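Local coordinates for protein phosphodiesterase (Salpingoeca rosetta, PDB 5VYD) that belongs to the all-helical, metal-dependent phosphodiesterase family of the HD clan and holds a zinc ion and a magnesium ion, at residues A[11-16]-A[222-227]; A[83-88]-A[288-293]; A[111-116]-A[239-244]; A[278-283]-A[298-303]. One frame throughout, in Å; residues are numbered along the deposited sequence.

The four contacts tie together parts of one all-helical chain. Contact 4 is the buried one: helices 264-289 and 295-316 run nearly antiparallel, with apolar packing inside and a salt bridge at the partly exposed side. Contact 2 uses the far end of helix 264-289 but lies at the surface, where methyls meet an aromatic ring. Contacts 1 and 3 are partly buried and more polar: contact 1 joins two loop segments through a lysine on a turn carbonyl, while in contact 3 Q244 of helix 227-250 binds the N-cap T113 and water bridges G111 to that helix. Contact 1 touches contact 4 through N303; contacts 2 and 3 lie on opposite sides of the chain's centre.

Contact 1: residues A[11-16]-A[222-227]; sequences FTWDFD and NPIKPF
K225 reaches into the turn formed by T12-F15 and ends at the backbone of F15, where NZ donates a hydrogen bond of 2.7 Å to F15 O. The donor lies in the carbonyl plane and on a lone pair, with a C=O...N angle of 127°, so the ammonium group meets the oxygen from one side and not head-on. A bend at chi2 (-74°) followed by an extended end turns the lysine chain toward this oxygen. On the way its methylenes run past another carbonyl of the turn, with K225 CD 3.4 Å from W13 O. The carboxylate of D14 is not a partner: its OD1 stays 6.5 Å from K225 NZ.

The indole of W13 packs on I224, which it approaches at a slant, its CZ3 4.1 Å from I224 CD1; it is also edge-to-face with F295 and touches T77, L80 and L81 of helix 68-86. The proline ring packs on the W13-D14 backbone, P226 CD being 3.7 Å from W13 O and 4.0 Å from D14 CA. The first side-chain bond of F15 leads away from 222-227, although F15 CB touches K225 NZ at 3.8 Å, and its ring stacks with H76.

Each segment contains a type I beta turn, T12-F15 and N222-K225, and the second leads directly to P226, the N-cap of helix 227-250. N303 fastens that second turn through K225 O and P223 O. Two type I turns joined by a lysine-to-backbone-carbonyl hydrogen bond thus fix an N-terminal turn to the loop just after the zinc ligand D219, within the helical phosphodiesterase fold.

Contact 2: residues A[83-88]-A[288-293]; sequences TSVATE and QAFPKL
V85 meets F290 with both methyls, and this pair is the centre of the contact. Its CG1 sits over the middle of the phenyl face, 3.8 Å from the ring centroid and 13° off the ring normal, which is the geometry of a CH-pi interaction. CG2 goes to the root of the same side chain, 3.5 Å from F290 CB, and also touches L293, at 3.7 Å from L293 CG. The valine thus bridges phenylalanine and leucine, its axis roughly perpendicular to that of the phenylalanine.

Beside this pair S84 adds a second patch. Its OG is 3.7 Å from L293 CD2, a packing contact, and its backbone oxygen lies 3.4 Å from K292 CD. The lysine chain is extended beyond CG and meets the helix end with its methylenes.

Further out, backbone and neighbouring helices set these groups in place. F290 is the first residue to leave helix 264-289, and the bond from L293 N to F290 O (3.0 Å) closes the short 3-10 turn that brings F290, K292 and L293 round to the same partner. Behind them, helix 204-219 supplies L214 against V85 and V210 against F290. The result is a surface-lying, largely apolar seam that joins the C-terminal ends of helices 68-86 and 264-289 in the all-helical phosphodiesterase fold, with helix 204-219 alongside.

Contact 3: residues A[111-116]-A[239-244]; sequences GLTNAF and KEFNNQ
The loop residues G111 and L112 and the N-cap T113 of helix 114-120 run beside helix 227-250, with G111 CA 5.5 Å from E240 CA and L112 CA 6.1 Å from Q244 CA. Q244 is the main side chain of the contact. Its chain is fully extended, with CG opposite the backbone N (chi1 178°), and this carries the amide across to T113, where it forms two hydrogen bonds. Q244 OE1 accepts from T113 N at 3.1 Å, the donor standing 42° out of the carbonyl plane. Q244 NE2 donates to T113 OG1, also at 3.1 Å, and here the partner lies nearly in the amide plane. The same NE2 bonds E248 OE2 on its own helix, and these two donations, with the acceptance at OE1, together define the amide's orientation.

Apolar groups close round the glutamine. L112 CD2 rests on its stem, 3.7 Å from Q244 CG, while F116 slides past the amide in the reverse sense with the planes 71° apart. Within 111-116, L112 CD1 lies over one face of the F116 ring, near its rim.

E240 turns its carboxylate toward the glycine, with OE1 3.4 Å from G111 CA, but its OE2 is held by the backbone N-H groups of F65 and H66. Water 1 links the two backbones by donating to G111 O (2.7 Å) and E240 O. The chemistry implies a join of polar groups, carboxylates and water: an amide secures a helix start a few residues beyond the zinc ligands H105 and D106, while E240 ties in the stretch ahead of zinc ligand H70.

Contact 4: residues A[278-283]-A[298-303]; sequences VVKPWH and DTIDAN
The imidazole of H283 receives I300 CD1 over one face, 3.6 Å from both H283 CG and H283 CD2. At the edge of the same ring, in its plane, lies V279 O of the preceding helical turn, while H283 CD2 itself comes to the edge of the W282 indole. The indole takes no part in the contact with 298-303 and is anchored through NE1 to T217 OG1, with H216 meeting it edge-to-face.

These groups belong to an antiparallel helix pair of the all-helical phosphodiesterase fold. The axes of segments 278-283 and 298-303 approach to 10.5 Å with 156° between their directions, and the nearest CA pair is that of K280 and I300. I300 fills the interface: its CD1 also meets V279 CG1 at 3.7 Å, and its CG2 lies 4.1 Å from K280 CB. Both branches of the isoleucine are therefore engaged, CD1 touching V279 and H283 and CG2 lying against the root of the lysine. I224, from the loop of contact 1, and I275 extend this apolar layer.

At the partly exposed side the packing gives way to charge. The K280 chain leaves its helix anti to N (chi1 -174°) and stays extended to the tip, meeting the D301 side chain at about a right angle. The salt bridge is made at 2.9 Å between K280 NZ and D301 OD1, which accepts on its syn lone pair, the side facing OD2.

Contact 1: residues A[11-16]-A[222-227]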
loop_
_atom_site.group_PDB
_atom_site.type_symbol
_atom_site.label_atom_id
_atom_site.label_comp_id
_atom_site.label_asym_id
_atom_site.label_seq_id
_atom_site.Cartn_x
_atom_site.Cartn_y
_atom_site.Cartn_z
ATOM N N PHE A 11 -3.124 -13.633 11.395
ATOM C CA PHE A 11 -3.859 -12.665 10.587
ATOM C C PHE A 11 -4.758 -11.812 11.481
ATOM O O PHE A 11 -5.985 -11.909 11.476
ATOM C CB PHE A 11 -4.646 -13.387 9.500
ATOM C CG PHE A 11 -3.777 -14.164 8.556
ATOM C CD1 PHE A 11 -2.672 -13.569 7.968
ATOM C CD2 PHE A 11 -4.046 -15.492 8.275
ATOM C CE1 PHE A 11 -1.859 -14.280 7.104
ATOM C CE2 PHE A 11 -3.236 -16.210 7.414
ATOM C CZ PHE A 11 -2.141 -15.603 6.827
ATOM N N THR A 12 -4.100 -10.958 12.259
ATOM C CA THR A 12 -4.751 -9.964 13.098
ATOM C C THR A 12 -4.267 -8.574 12.704
ATOM O O THR A 12 -3.319 -8.413 11.931
ATOM C CB THR A 12 -4.478 -10.217 14.586
ATOM O OG1 THR A 12 -3.064 -10.293 14.811
ATOM C CG2 THR A 12 -5.132 -11.513 15.037
ATOM N N TRP A 13 -4.928 -7.563 13.259
ATOM C CA TRP A 13 -4.668 -6.176 12.903
ATOM C C TRP A 13 -3.517 -5.554 13.682
ATOM O O TRP A 13 -3.305 -4.341 13.582
ATOM C CB TRP A 13 -5.938 -5.342 13.092
ATOM C CG TRP A 13 -6.869 -5.454 11.931
ATOM C CD1 TRP A 13 -7.960 -6.268 11.825
ATOM C CD2 TRP A 13 -6.773 -4.745 10.691
ATOM N NE1 TRP A 13 -8.556 -6.100 10.598
ATOM C CE2 TRP A 13 -7.847 -5.170 9.883
ATOM C CE3 TRP A 13 -5.887 -3.785 10.189
ATOM C CZ2 TRP A 13 -8.059 -4.671 8.598
ATOM C CZ3 TRP A 13 -6.099 -3.291 8.913
ATOM C CH2 TRP A 13 -7.177 -3.733 8.133
ATOM N N ASP A 14 -2.769 -6.345 14.450
ATOM C CA ASP A 14 -1.597 -5.851 15.162
ATOM C C ASP A 14 -0.295 -6.273 14.496
ATOM O O ASP A 14 0.782 -6.018 15.043
ATOM C CB ASP A 14 -1.617 -6.325 16.618
ATOM C CG ASP A 14 -1.454 -7.829 16.744
ATOM O OD1 ASP A 14 -2.039 -8.561 15.918
ATOM O OD2 ASP A 14 -0.734 -8.279 17.662
ATOM N N PHE A 15 -0.372 -6.908 13.331
ATOM C CA PHE A 15 0.820 -7.388 12.649
ATOM C C PHE A 15 1.715 -6.228 12.234
ATOM O O PHE A 15 1.246 -5.215 11.707
ATOM C CB PHE A 15 0.424 -8.213 11.424
ATOM C CG PHE A 15 1.589 -8.657 10.582
ATOM C CD1 PHE A 15 2.307 -9.794 10.916
ATOM C CD2 PHE A 15 1.957 -7.946 9.452
ATOM C CE1 PHE A 15 3.377 -10.208 10.145
ATOM C CE2 PHE A 15 3.029 -8.356 8.676
ATOM C CZ PHE A 15 3.739 -9.489 9.024
ATOM N N ASP A 16 3.015 -6.376 12.480
ATOM C CA ASP A 16 4.007 -5.424 11.995
ATOM C C ASP A 16 5.226 -6.201 11.527
ATOM O O ASP A 16 5.834 -6.936 12.311
ATOM C CB ASP A 16 4.393 -4.404 13.071
ATOM C CG ASP A 16 5.195 -3.235 12.508
ATOM O OD1 ASP A 16 5.887 -3.409 11.485
ATOM O OD2 ASP A 16 5.136 -2.132 13.086
ATOM N N ASN A 222 -0.177 3.023 8.299
ATOM C CA ASN A 222 0.371 3.578 9.537
ATOM C C ASN A 222 -0.715 3.966 10.535
ATOM O O ASN A 222 -0.670 3.481 11.679
ATOM C CB ASN A 222 1.306 4.751 9.219
ATOM C CG ASN A 222 2.529 4.325 8.436
ATOM O OD1 ASN A 222 2.677 3.153 8.094
ATOM N ND2 ASN A 222 3.406 5.277 8.136
ATOM N N PRO A 223 -1.709 4.798 10.198
ATOM C CA PRO A 223 -2.697 5.204 11.207
ATOM C C PRO A 223 -3.707 4.131 11.581
ATOM O O PRO A 223 -4.550 4.383 12.450
ATOM C CB PRO A 223 -3.403 6.402 10.540
ATOM C CG PRO A 223 -2.549 6.776 9.373
ATOM C CD PRO A 223 -1.942 5.497 8.922
ATOM N N ILE A 224 -3.668 2.954 10.961
ATOM C CA ILE A 224 -4.627 1.895 11.251
ATOM C C ILE A 224 -3.946 0.692 11.905
ATOM O O ILE A 224 -4.471 -0.419 11.866
ATOM C CB ILE A 224 -5.411 1.486 9.993
ATOM C CG1 ILE A 224 -4.461 1.024 8.887
ATOM C CG2 ILE A 224 -6.284 2.636 9.508
ATOM C CD1 ILE A 224 -5.174 0.548 7.637
ATOM N N LYS A 225 -2.781 0.908 12.508
ATOM C CA LYS A 225 -2.059 -0.095 13.279
ATOM C C LYS A 225 -1.916 0.412 14.713
ATOM O O LYS A 225 -2.213 1.585 14.973
ATOM C CB LYS A 225 -0.694 -0.372 12.643
ATOM C CG LYS A 225 -0.749 -1.188 11.360
ATOM C CD LYS A 225 -1.051 -2.650 11.639
ATOM C CE LYS A 225 -1.094 -3.455 10.349
ATOM N NZ LYS A 225 -1.249 -4.910 10.616
ATOM N N PRO A 226 -1.498 -0.423 15.669
ATOM C CA PRO A 226 -1.222 0.092 17.017
ATOM C C PRO A 226 -0.232 1.248 16.974
ATOM O O PRO A 226 0.633 1.316 16.100
ATOM C CB PRO A 226 -0.645 -1.124 17.756
ATOM C CG PRO A 226 -0.352 -2.144 16.693
ATOM C CD PRO A 226 -1.341 -1.884 15.609
ATOM N N PHE A 227 -0.374 2.167 17.935
ATOM C CA PHE A 227 0.366 3.425 17.874
ATOM C C PHE A 227 1.873 3.212 17.836
ATOM O O PHE A 227 2.590 4.003 17.210
ATOM C CB PHE A 227 0.004 4.320 19.058
ATOM C CG PHE A 227 0.775 5.610 19.084
ATOM C CD1 PHE A 227 0.404 6.668 18.271
ATOM C CD2 PHE A 227 1.886 5.756 19.905
ATOM C CE1 PHE A 227 1.119 7.856 18.285
ATOM C CE2 PHE A 227 2.605 6.939 19.923
ATOM C CZ PHE A 227 2.221 7.992 19.113
#

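Contact 2: residues A[83-88]-A[288-293]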
loop_
_atom_site.group_PDB
_atom_site.type_symbol
_atom_site.label_atom_id
_atom_site.label_comp_id
_atom_site.label_asym_id
_atom_site.label_seq_id
_atom_site.Cartn_x
_atom_site.Cartn_y
_atom_site.Cartn_z
ATOM N N THR A 83 -10.317 -10.214 2.991
ATOM C CA THR A 83 -10.965 -11.258 3.784
ATOM C C THR A 83 -12.190 -10.720 4.512
ATOM O O THR A 83 -13.203 -11.419 4.644
ATOM C CB THR A 83 -9.959 -11.858 4.774
ATOM O OG1 THR A 83 -9.280 -12.961 4.159
ATOM C CG2 THR A 83 -10.637 -12.329 6.054
ATOM N N SER A 84 -12.128 -9.470 4.966
ATOM C CA SER A 84 -13.208 -8.917 5.768
ATOM C C SER A 84 -14.353 -8.361 4.932
ATOM O O SER A 84 -15.479 -8.272 5.434
ATOM C CB SER A 84 -12.661 -7.817 6.682
ATOM O OG SER A 84 -13.696 -6.948 7.102
ATOM N N VAL A 85 -14.110 -8.004 3.674
ATOM C CA VAL A 85 -15.055 -7.150 2.963
ATOM C C VAL A 85 -15.401 -7.673 1.571
ATOM O O VAL A 85 -16.537 -7.513 1.109
ATOM C CB VAL A 85 -14.499 -5.712 2.900
ATOM C CG1 VAL A 85 -14.504 -5.156 1.474
ATOM C CG2 VAL A 85 -15.279 -4.817 3.837
ATOM N N ALA A 86 -14.443 -8.312 0.898
ATOM C CA ALA A 86 -14.564 -8.585 -0.530
ATOM C C ALA A 86 -14.800 -10.050 -0.875
ATOM O O ALA A 86 -14.902 -10.376 -2.062
ATOM C CB ALA A 86 -13.310 -8.091 -1.264
ATOM N N THR A 87 -14.914 -10.937 0.115
ATOM C CA THR A 87 -14.959 -12.369 -0.167
ATOM C C THR A 87 -16.175 -12.784 -0.990
ATOM O O THR A 87 -16.192 -13.897 -1.525
ATOM C CB THR A 87 -14.932 -13.169 1.139
ATOM O OG1 THR A 87 -15.970 -12.707 2.013
ATOM C CG2 THR A 87 -13.581 -13.015 1.825
ATOM N N GLU A 88 -17.183 -11.921 -1.125
ATOM C CA GLU A 88 -18.405 -12.288 -1.829
ATOM C C GLU A 88 -18.611 -11.503 -3.120
ATOM O O GLU A 88 -19.745 -11.413 -3.605
ATOM C CB GLU A 88 -19.613 -12.128 -0.910
ATOM C CG GLU A 88 -19.479 -12.913 0.385
ATOM C CD GLU A 88 -18.936 -14.326 0.181
ATOM O OE1 GLU A 88 -19.383 -15.034 -0.751
ATOM O OE2 GLU A 88 -18.052 -14.730 0.968
ATOM N N GLN A 288 -18.639 3.780 5.494
ATOM C CA GLN A 288 -20.031 3.832 5.062
ATOM C C GLN A 288 -20.306 2.788 3.987
ATOM O O GLN A 288 -21.304 2.060 4.056
ATOM C CB GLN A 288 -20.373 5.236 4.562
ATOM C CG GLN A 288 -20.448 6.269 5.672
ATOM C CD GLN A 288 -20.564 7.681 5.146
ATOM O OE1 GLN A 288 -19.937 8.603 5.671
ATOM N NE2 GLN A 288 -21.363 7.861 4.100
ATOM N N ALA A 289 -19.427 2.696 2.988
ATOM C CA ALA A 289 -19.593 1.685 1.950
ATOM C C ALA A 289 -19.400 0.281 2.505
ATOM O O ALA A 289 -20.072 -0.659 2.062
ATOM C CB ALA A 289 -18.614 1.948 0.804
ATOM N N PHE A 290 -18.507 0.120 3.479
ATOM C CA PHE A 290 -18.210 -1.181 4.075
ATOM C C PHE A 290 -18.277 -1.064 5.590
ATOM O O PHE A 290 -17.259 -0.808 6.251
ATOM C CB PHE A 290 -16.850 -1.689 3.612
ATOM C CG PHE A 290 -16.770 -1.923 2.137
ATOM C CD1 PHE A 290 -17.529 -2.919 1.542
ATOM C CD2 PHE A 290 -15.941 -1.149 1.339
ATOM C CE1 PHE A 290 -17.463 -3.140 0.180
ATOM C CE2 PHE A 290 -15.867 -1.365 -0.024
ATOM C CZ PHE A 290 -16.630 -2.364 -0.606
ATOM N N PRO A 291 -19.461 -1.255 6.180
ATOM C CA PRO A 291 -19.595 -1.083 7.636
ATOM C C PRO A 291 -18.734 -2.030 8.448
ATOM O O PRO A 291 -18.429 -1.721 9.607
ATOM C CB PRO A 291 -21.090 -1.334 7.885
ATOM C CG PRO A 291 -21.744 -1.088 6.563
ATOM C CD PRO A 291 -20.753 -1.544 5.536
ATOM N N LYS A 292 -18.323 -3.167 7.884
ATOM C CA LYS A 292 -17.459 -4.074 8.627
ATOM C C LYS A 292 -16.088 -3.478 8.925
ATOM O O LYS A 292 -15.363 -4.033 9.757
ATOM C CB LYS A 292 -17.298 -5.394 7.869
ATOM C CG LYS A 292 -18.521 -6.300 7.942
ATOM C CD LYS A 292 -18.291 -7.620 7.220
ATOM C CE LYS A 292 -19.495 -8.536 7.360
ATOM N NZ LYS A 292 -19.379 -9.740 6.494
ATOM N N LEU A 293 -15.722 -2.363 8.290
ATOM C CA LEU A 293 -14.417 -1.746 8.487
ATOM C C LEU A 293 -14.453 -0.531 9.410
ATOM O O LEU A 293 -13.427 0.144 9.557
ATOM C CB LEU A 293 -13.812 -1.344 7.139
ATOM C CG LEU A 293 -13.501 -2.484 6.167
ATOM C CD1 LEU A 293 -12.910 -1.946 4.874
ATOM C CD2 LEU A 293 -12.560 -3.491 6.812
#

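Contact 3: residues A[111-116]-A[239-244]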
loop_
_atom_site.group_PDB
_atom_site.type_symbol
_atom_site.label_atom_id
_atom_site.label_comp_id
_atom_site.label_asym_id
_atom_site.label_seq_id
_atom_site.Cartn_x
_atom_site.Cartn_y
_atom_site.Cartn_z
ATOM N N GLY A 111 13.105 6.051 -1.896
ATOM C CA GLY A 111 12.852 7.044 -0.873
ATOM C C GLY A 111 12.598 8.438 -1.395
ATOM O O GLY A 111 12.598 9.389 -0.604
ATOM N N LEU A 112 12.388 8.590 -2.699
ATOM C CA LEU A 112 12.167 9.885 -3.323
ATOM C C LEU A 112 10.767 9.927 -3.920
ATOM O O LEU A 112 10.260 8.920 -4.421
ATOM C CB LEU A 112 13.217 10.157 -4.406
ATOM C CG LEU A 112 14.664 10.078 -3.910
ATOM C CD1 LEU A 112 15.651 10.154 -5.066
ATOM C CD2 LEU A 112 14.939 11.181 -2.904
ATOM N N THR A 113 10.141 11.096 -3.856
ATOM C CA THR A 113 8.775 11.241 -4.333
ATOM C C THR A 113 8.743 11.521 -5.834
ATOM O O THR A 113 9.765 11.797 -6.468
ATOM C CB THR A 113 8.054 12.359 -3.578
ATOM O OG1 THR A 113 8.722 13.608 -3.813
ATOM C CG2 THR A 113 8.029 12.064 -2.086
ATOM N N ASN A 114 7.532 11.442 -6.398
ATOM C CA ASN A 114 7.324 11.814 -7.795
ATOM C C ASN A 114 7.780 13.242 -8.059
ATOM O O ASN A 114 8.344 13.536 -9.120
ATOM C CB ASN A 114 5.849 11.659 -8.171
ATOM C CG ASN A 114 5.475 10.226 -8.484
ATOM O OD1 ASN A 114 6.337 9.400 -8.775
ATOM N ND2 ASN A 114 4.181 9.925 -8.433
ATOM N N ALA A 115 7.541 14.146 -7.105
ATOM C CA ALA A 115 7.944 15.535 -7.291
ATOM C C ALA A 115 9.447 15.644 -7.497
ATOM O O ALA A 115 9.911 16.465 -8.299
ATOM C CB ALA A 115 7.495 16.381 -6.099
ATOM N N PHE A 116 10.225 14.813 -6.797
ATOM C CA PHE A 116 11.670 14.816 -7.002
ATOM C C PHE A 116 12.013 14.453 -8.438
ATOM O O PHE A 116 12.835 15.117 -9.078
ATOM C CB PHE A 116 12.360 13.853 -6.038
ATOM C CG PHE A 116 13.852 13.759 -6.250
ATOM C CD1 PHE A 116 14.388 12.850 -7.149
ATOM C CD2 PHE A 116 14.714 14.595 -5.562
ATOM C CE1 PHE A 116 15.754 12.777 -7.351
ATOM C CE2 PHE A 116 16.082 14.521 -5.757
ATOM C CZ PHE A 116 16.602 13.611 -6.652
ATOM N N LYS A 239 12.159 10.253 8.000
ATOM C CA LYS A 239 13.577 10.180 7.668
ATOM C C LYS A 239 13.790 10.219 6.160
ATOM O O LYS A 239 14.744 10.840 5.675
ATOM C CB LYS A 239 14.193 8.918 8.277
ATOM C CG LYS A 239 15.696 8.802 8.083
ATOM C CD LYS A 239 16.438 9.948 8.757
ATOM C CE LYS A 239 17.942 9.798 8.589
ATOM N NZ LYS A 239 18.700 10.898 9.249
ATOM N N GLU A 240 12.908 9.565 5.398
ATOM C CA GLU A 240 12.999 9.640 3.942
ATOM C C GLU A 240 12.761 11.061 3.448
ATOM O O GLU A 240 13.435 11.521 2.519
ATOM C CB GLU A 240 12.004 8.679 3.294
ATOM C CG GLU A 240 12.465 7.233 3.269
ATOM C CD GLU A 240 11.537 6.335 2.475
ATOM O OE1 GLU A 240 10.655 6.863 1.764
ATOM O OE2 GLU A 240 11.687 5.098 2.565
ATOM N N PHE A 241 11.802 11.766 4.051
ATOM C CA PHE A 241 11.547 13.150 3.665
ATOM C C PHE A 241 12.750 14.038 3.963
ATOM O O PHE A 241 13.138 14.865 3.131
ATOM C CB PHE A 241 10.305 13.678 4.385
ATOM C CG PHE A 241 9.010 13.096 3.888
ATOM C CD1 PHE A 241 8.936 12.480 2.650
ATOM C CD2 PHE A 241 7.863 13.179 4.657
ATOM C CE1 PHE A 241 7.739 11.949 2.190
ATOM C CE2 PHE A 241 6.665 12.652 4.205
ATOM C CZ PHE A 241 6.602 12.036 2.968
ATOM N N ASN A 242 13.354 13.885 5.144
ATOM C CA ASN A 242 14.538 14.679 5.462
ATOM C C ASN A 242 15.707 14.300 4.562
ATOM O O ASN A 242 16.507 15.162 4.177
ATOM C CB ASN A 242 14.932 14.505 6.931
ATOM C CG ASN A 242 13.765 14.682 7.888
ATOM O OD1 ASN A 242 13.629 13.927 8.850
ATOM N ND2 ASN A 242 12.923 15.682 7.636
ATOM N N ASN A 243 15.829 13.012 4.228
ATOM C CA ASN A 243 16.881 12.588 3.311
ATOM C C ASN A 243 16.705 13.227 1.942
ATOM O O ASN A 243 17.683 13.671 1.328
ATOM C CB ASN A 243 16.901 11.063 3.193
ATOM C CG ASN A 243 17.553 10.392 4.386
ATOM O OD1 ASN A 243 18.267 11.032 5.158
ATOM N ND2 ASN A 243 17.318 9.093 4.538
ATOM N N GLN A 244 15.464 13.293 1.451
ATOM C CA GLN A 244 15.210 13.920 0.156
ATOM C C GLN A 244 15.483 15.420 0.206
ATOM O O GLN A 244 15.953 16.002 -0.780
ATOM C CB GLN A 244 13.772 13.646 -0.289
ATOM C CG GLN A 244 13.400 14.299 -1.610
ATOM C CD GLN A 244 11.980 13.986 -2.046
ATOM O OE1 GLN A 244 11.449 12.911 -1.764
ATOM N NE2 GLN A 244 11.358 14.930 -2.738
HETATM O O HOH W 1 14.951 9.839 0.709
HETATM O O HOH W 2 11.064 11.194 0.412
HETATM O O HOH W 3 9.395 8.905 0.205
#

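Contact 4: residues A[278-283]-A[298-303]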
loop_
_atom_site.group_PDB
_atom_site.type_symbol
_atom_site.label_atom_id
_atom_site.label_comp_id
_atom_site.label_asym_id
_atom_site.label_seq_id
_atom_site.Cartn_x
_atom_site.Cartn_y
_atom_site.Cartn_z
ATOM N N VAL A 278 -6.373 13.362 5.327
ATOM C CA VAL A 278 -6.253 12.307 4.325
ATOM C C VAL A 278 -6.895 11.021 4.833
ATOM O O VAL A 278 -7.880 10.542 4.260
ATOM C CB VAL A 278 -4.782 12.065 3.935
ATOM C CG1 VAL A 278 -4.677 10.890 2.975
ATOM C CG2 VAL A 278 -4.169 13.318 3.317
ATOM N N VAL A 279 -6.355 10.464 5.918
ATOM C CA VAL A 279 -6.716 9.103 6.310
ATOM C C VAL A 279 -8.116 9.058 6.916
ATOM O O VAL A 279 -8.947 8.228 6.528
ATOM C CB VAL A 279 -5.665 8.528 7.276
ATOM C CG1 VAL A 279 -6.098 7.159 7.768
ATOM C CG2 VAL A 279 -4.323 8.448 6.586
ATOM N N LYS A 280 -8.395 9.936 7.886
ATOM C CA LYS A 280 -9.684 9.863 8.575
ATOM C C LYS A 280 -10.856 10.158 7.645
ATOM O O LYS A 280 -11.821 9.374 7.644
ATOM C CB LYS A 280 -9.675 10.779 9.805
ATOM C CG LYS A 280 -10.918 10.676 10.678
ATOM C CD LYS A 280 -10.733 11.422 11.993
ATOM C CE LYS A 280 -11.994 11.360 12.845
ATOM N NZ LYS A 280 -11.805 11.989 14.184
ATOM N N PRO A 281 -10.859 11.233 6.843
ATOM C CA PRO A 281 -11.976 11.408 5.896
ATOM C C PRO A 281 -12.103 10.265 4.909
ATOM O O PRO A 281 -13.223 9.921 4.510
ATOM C CB PRO A 281 -11.650 12.736 5.194
ATOM C CG PRO A 281 -10.224 13.031 5.528
ATOM C CD PRO A 281 -9.967 12.406 6.851
ATOM N N TRP A 282 -10.984 9.654 4.517
ATOM C CA TRP A 282 -11.030 8.496 3.633
ATOM C C TRP A 282 -11.760 7.329 4.289
ATOM O O TRP A 282 -12.710 6.779 3.721
ATOM C CB TRP A 282 -9.607 8.098 3.246
ATOM C CG TRP A 282 -9.503 6.827 2.484
ATOM C CD1 TRP A 282 -9.285 5.582 2.995
ATOM C CD2 TRP A 282 -9.593 6.670 1.064
ATOM N NE1 TRP A 282 -9.239 4.657 1.982
ATOM C CE2 TRP A 282 -9.425 5.299 0.786
ATOM C CE3 TRP A 282 -9.800 7.553 0.001
ATOM C CZ2 TRP A 282 -9.458 4.790 -0.511
ATOM C CZ3 TRP A 282 -9.833 7.045 -1.290
ATOM C CH2 TRP A 282 -9.664 5.676 -1.532
ATOM N N HIS A 283 -11.333 6.944 5.494
ATOM C CA HIS A 283 -11.950 5.813 6.176
ATOM C C HIS A 283 -13.378 6.100 6.618
ATOM O O HIS A 283 -14.129 5.155 6.881
ATOM C CB HIS A 283 -11.109 5.399 7.380
ATOM C CG HIS A 283 -9.987 4.471 7.038
ATOM N ND1 HIS A 283 -10.115 3.100 7.089
ATOM C CD2 HIS A 283 -8.716 4.716 6.639
ATOM C CE1 HIS A 283 -8.970 2.540 6.740
ATOM N NE2 HIS A 283 -8.106 3.499 6.458
ATOM N N ASP A 298 -11.916 3.597 15.045
ATOM C CA ASP A 298 -11.510 3.633 16.445
ATOM C C ASP A 298 -9.995 3.573 16.576
ATOM O O ASP A 298 -9.414 4.249 17.433
ATOM C CB ASP A 298 -12.164 2.486 17.214
ATOM C CG ASP A 298 -13.676 2.491 17.089
ATOM O OD1 ASP A 298 -14.258 3.589 16.958
ATOM O OD2 ASP A 298 -14.281 1.398 17.116
ATOM N N THR A 299 -9.339 2.766 15.741
ATOM C CA THR A 299 -7.880 2.747 15.732
ATOM C C THR A 299 -7.321 4.097 15.295
ATOM O O THR A 299 -6.335 4.583 15.863
ATOM C CB THR A 299 -7.375 1.630 14.816
ATOM O OG1 THR A 299 -7.870 0.368 15.281
ATOM C CG2 THR A 299 -5.851 1.594 14.797
ATOM N N ILE A 300 -7.950 4.723 14.295
ATOM C CA ILE A 300 -7.487 6.022 13.818
ATOM C C ILE A 300 -7.691 7.088 14.887
ATOM O O ILE A 300 -6.833 7.956 15.089
ATOM C CB ILE A 300 -8.194 6.390 12.502
ATOM C CG1 ILE A 300 -7.754 5.445 11.381
ATOM C CG2 ILE A 300 -7.906 7.831 12.123
ATOM C CD1 ILE A 300 -8.510 5.637 10.081
ATOM N N ASP A 301 -8.825 7.039 15.593
ATOM C CA ASP A 301 -9.060 7.983 16.681
ATOM C C ASP A 301 -8.074 7.772 17.822
ATOM O O ASP A 301 -7.551 8.740 18.386
ATOM C CB ASP A 301 -10.499 7.860 17.184
ATOM C CG ASP A 301 -11.495 8.570 16.281
ATOM O OD1 ASP A 301 -11.095 9.530 15.588
ATOM O OD2 ASP A 301 -12.679 8.170 16.273
ATOM N N ALA A 302 -7.804 6.511 18.173
ATOM C CA ALA A 302 -6.867 6.221 19.255
ATOM C C ALA A 302 -5.479 6.765 18.944
ATOM O O ALA A 302 -4.842 7.396 19.795
ATOM C CB ALA A 302 -6.810 4.715 19.513
ATOM N N ASN A 303 -4.991 6.531 17.722
ATOM C CA ASN A 303 -3.687 7.062 17.338
ATOM C C ASN A 303 -3.719 8.583 17.244
ATOM O O ASN A 303 -2.745 9.253 17.607
ATOM C CB ASN A 303 -3.237 6.444 16.015
ATOM C CG ASN A 303 -2.977 4.958 16.131
ATOM O OD1 ASN A 303 -2.680 4.454 17.215
ATOM N ND2 ASN A 303 -3.090 4.246 15.018
#